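Local coordinates for uncharacterized protein (Legionella longbeachae NSW150, PDB 4JZA) that probably removes a phosphate from phosphoinositide lipids, most likely the 3-phosphate of phosphatidylinositol 3-phosphate, and so could alter host lipid metabolism during infection, at residues E197-A202 with R268-D273. Residues are numbered along the deposited sequence; the frame is centred on the assembly and turned at random.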
loop_
_atom_site.group_PDB
_atom_site.type_symbol
_atom_site.label_atom_id
_atom_site.label_comp_id
_atom_site.label_asym_id
_atom_site.label_seq_id
_atom_site.Cartn_x
_atom_site.Cartn_y
_atom_site.Cartn_z
ATOM N N GLU A 197 -9.171 25.166 -2.121
ATOM C CA GLU A 197 -10.386 24.658 -1.499
ATOM C C GLU A 197 -11.250 23.854 -2.478
ATOM O O GLU A 197 -11.146 24.010 -3.689
ATOM C CB GLU A 197 -11.202 25.813 -0.950
ATOM C CG GLU A 197 -10.600 26.499 0.268
ATOM C CD GLU A 197 -11.540 27.534 0.872
ATOM O OE1 GLU A 197 -12.726 27.205 1.160
ATOM O OE2 GLU A 197 -11.104 28.693 1.041
ATOM N N GLU A 198 -12.141 23.024 -1.962
ATOM C CA GLU A 198 -12.831 22.070 -2.821
ATOM C C GLU A 198 -13.504 22.772 -3.987
ATOM O O GLU A 198 -13.403 22.290 -5.102
ATOM C CB GLU A 198 -13.834 21.161 -2.049
ATOM C CG GLU A 198 -14.424 20.004 -2.890
ATOM C CD GLU A 198 -15.438 19.081 -2.150
ATOM O OE1 GLU A 198 -16.247 18.369 -2.835
ATOM O OE2 GLU A 198 -15.439 19.050 -0.895
ATOM N N TYR A 199 -14.203 23.883 -3.762
ATOM C CA TYR A 199 -14.981 24.503 -4.877
ATOM C C TYR A 199 -14.053 25.058 -5.961
ATOM O O TYR A 199 -14.374 25.076 -7.152
ATOM C CB TYR A 199 -15.987 25.573 -4.383
ATOM C CG TYR A 199 -15.339 26.844 -3.940
ATOM C CD1 TYR A 199 -14.702 26.905 -2.730
ATOM C CD2 TYR A 199 -15.342 27.999 -4.749
ATOM C CE1 TYR A 199 -14.075 28.069 -2.299
ATOM C CE2 TYR A 199 -14.729 29.172 -4.316
ATOM C CZ TYR A 199 -14.095 29.198 -3.069
ATOM O OH TYR A 199 -13.439 30.294 -2.534
ATOM N N GLN A 200 -12.883 25.489 -5.544
ATOM C CA GLN A 200 -11.960 26.086 -6.483
ATOM C C GLN A 200 -11.326 24.978 -7.289
ATOM O O GLN A 200 -11.123 25.127 -8.484
ATOM C CB GLN A 200 -10.895 26.920 -5.757
ATOM C CG GLN A 200 -11.432 28.114 -4.960
ATOM C CD GLN A 200 -10.328 28.829 -4.182
ATOM O OE1 GLN A 200 -9.567 29.584 -4.737
ATOM N NE2 GLN A 200 -10.231 28.564 -2.916
ATOM N N HIS A 201 -11.019 23.864 -6.625
ATOM C CA HIS A 201 -10.524 22.651 -7.296
ATOM C C HIS A 201 -11.520 22.209 -8.364
ATOM O O HIS A 201 -11.102 21.836 -9.477
ATOM C CB HIS A 201 -10.310 21.503 -6.289
ATOM C CG HIS A 201 -9.297 20.473 -6.716
ATOM N ND1 HIS A 201 -7.938 20.705 -6.696
ATOM C CD2 HIS A 201 -9.442 19.195 -7.133
ATOM C CE1 HIS A 201 -7.289 19.617 -7.076
ATOM N NE2 HIS A 201 -8.181 18.692 -7.363
ATOM N N ALA A 202 -12.815 22.259 -8.057
ATOM C CA ALA A 202 -13.777 21.885 -9.060
ATOM C C ALA A 202 -13.741 22.864 -10.248
ATOM O O ALA A 202 -13.875 22.438 -11.426
ATOM C CB ALA A 202 -15.171 21.812 -8.487
ATOM N N ARG A 268 -22.337 23.266 -7.218
ATOM C CA ARG A 268 -22.705 22.020 -6.534
ATOM C C ARG A 268 -22.061 21.915 -5.158
ATOM O O ARG A 268 -22.677 21.456 -4.207
ATOM C CB ARG A 268 -22.338 20.801 -7.378
ATOM C CG ARG A 268 -22.813 19.469 -6.800
ATOM C CD ARG A 268 -22.312 18.294 -7.616
ATOM N NE ARG A 268 -22.480 18.538 -9.045
ATOM C CZ ARG A 268 -23.642 18.467 -9.702
ATOM N NH1 ARG A 268 -24.765 18.157 -9.068
ATOM N NH2 ARG A 268 -23.679 18.703 -11.016
ATOM N N ILE A 269 -20.831 22.367 -5.043
ATOM C CA ILE A 269 -20.148 22.322 -3.769
ATOM C C ILE A 269 -20.542 23.441 -2.818
ATOM O O ILE A 269 -20.594 23.239 -1.601
ATOM C CB ILE A 269 -18.640 22.365 -3.986
ATOM C CG1 ILE A 269 -18.211 21.054 -4.654
ATOM C CG2 ILE A 269 -17.927 22.581 -2.670
ATOM C CD1 ILE A 269 -17.186 21.220 -5.751
ATOM N N LEU A 270 -20.804 24.623 -3.364
ATOM C CA LEU A 270 -21.092 25.795 -2.528
ATOM C C LEU A 270 -22.516 25.710 -1.978
ATOM O O LEU A 270 -22.776 26.169 -0.876
ATOM C CB LEU A 270 -20.868 27.101 -3.316
ATOM C CG LEU A 270 -19.411 27.507 -3.620
ATOM C CD1 LEU A 270 -19.336 28.775 -4.453
ATOM C CD2 LEU A 270 -18.621 27.699 -2.348
ATOM N N ALA A 271 -23.413 25.079 -2.741
ATOM C CA ALA A 271 -24.826 24.919 -2.368
ATOM C C ALA A 271 -25.047 24.098 -1.112
ATOM O O ALA A 271 -26.144 24.112 -0.549
ATOM C CB ALA A 271 -25.605 24.292 -3.520
ATOM N N ALA A 272 -24.024 23.363 -0.694
ATOM C CA ALA A 272 -24.114 22.550 0.506
ATOM C C ALA A 272 -24.082 23.381 1.777
ATOM O O ALA A 272 -24.423 22.857 2.839
ATOM C CB ALA A 272 -22.992 21.543 0.534
ATOM N N ASP A 273 -23.683 24.654 1.676
ATOM C CA ASP A 273 -23.671 25.564 2.834
ATOM C C ASP A 273 -23.967 27.006 2.422
ATOM O O ASP A 273 -23.063 27.847 2.393
ATOM C CB ASP A 273 -22.328 25.485 3.556
ATOM C CG ASP A 273 -22.230 26.461 4.719
ATOM O OD1 ASP A 273 -23.254 26.692 5.398
ATOM O OD2 ASP A 273 -21.136 27.014 4.936
#
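The ring of Tyr199 takes Leu270 CD2 over one face and has Gln200 CG, from its own helix, over the opposite face, while Glu197 OE1 lies in plane at the edge. The first of these is a CH-pi contact: Leu270 CD2 stands 4.1 Å from the ring centroid of Tyr199 and 24° off the normal. The methyl is displaced toward the rim, with Tyr199 CG its nearest ring atom at 3.7 Å. Wedged between the backbone N and the carbonyl carbon (chi1 73°), Tyr199 CG brings the base of the ring to Leu270. Ile269 fits against the first turn of helix 198-206 with two arms: its CG2 packs on Tyr199 CB at 4.0 Å, and its CD1 approaches Ala202 CB. Glu198 reaches across Ile269 with an extended chain, its OE1 lying 3.8 Å from Ile269 CG1. That oxygen accepts a hydrogen bond from Lys388 N, and Tyr199 OH has a weak one with Gln283, so these two oxygens find their hydrogen bonds outside the two segments. Between helices 198-206 and 261-270 of the insertion domain the packing is mainly apolar, so dispersion and burial of the Ile269 and Leu270 side chains probably hold it, with 247 Å² buried and no direct polar bond.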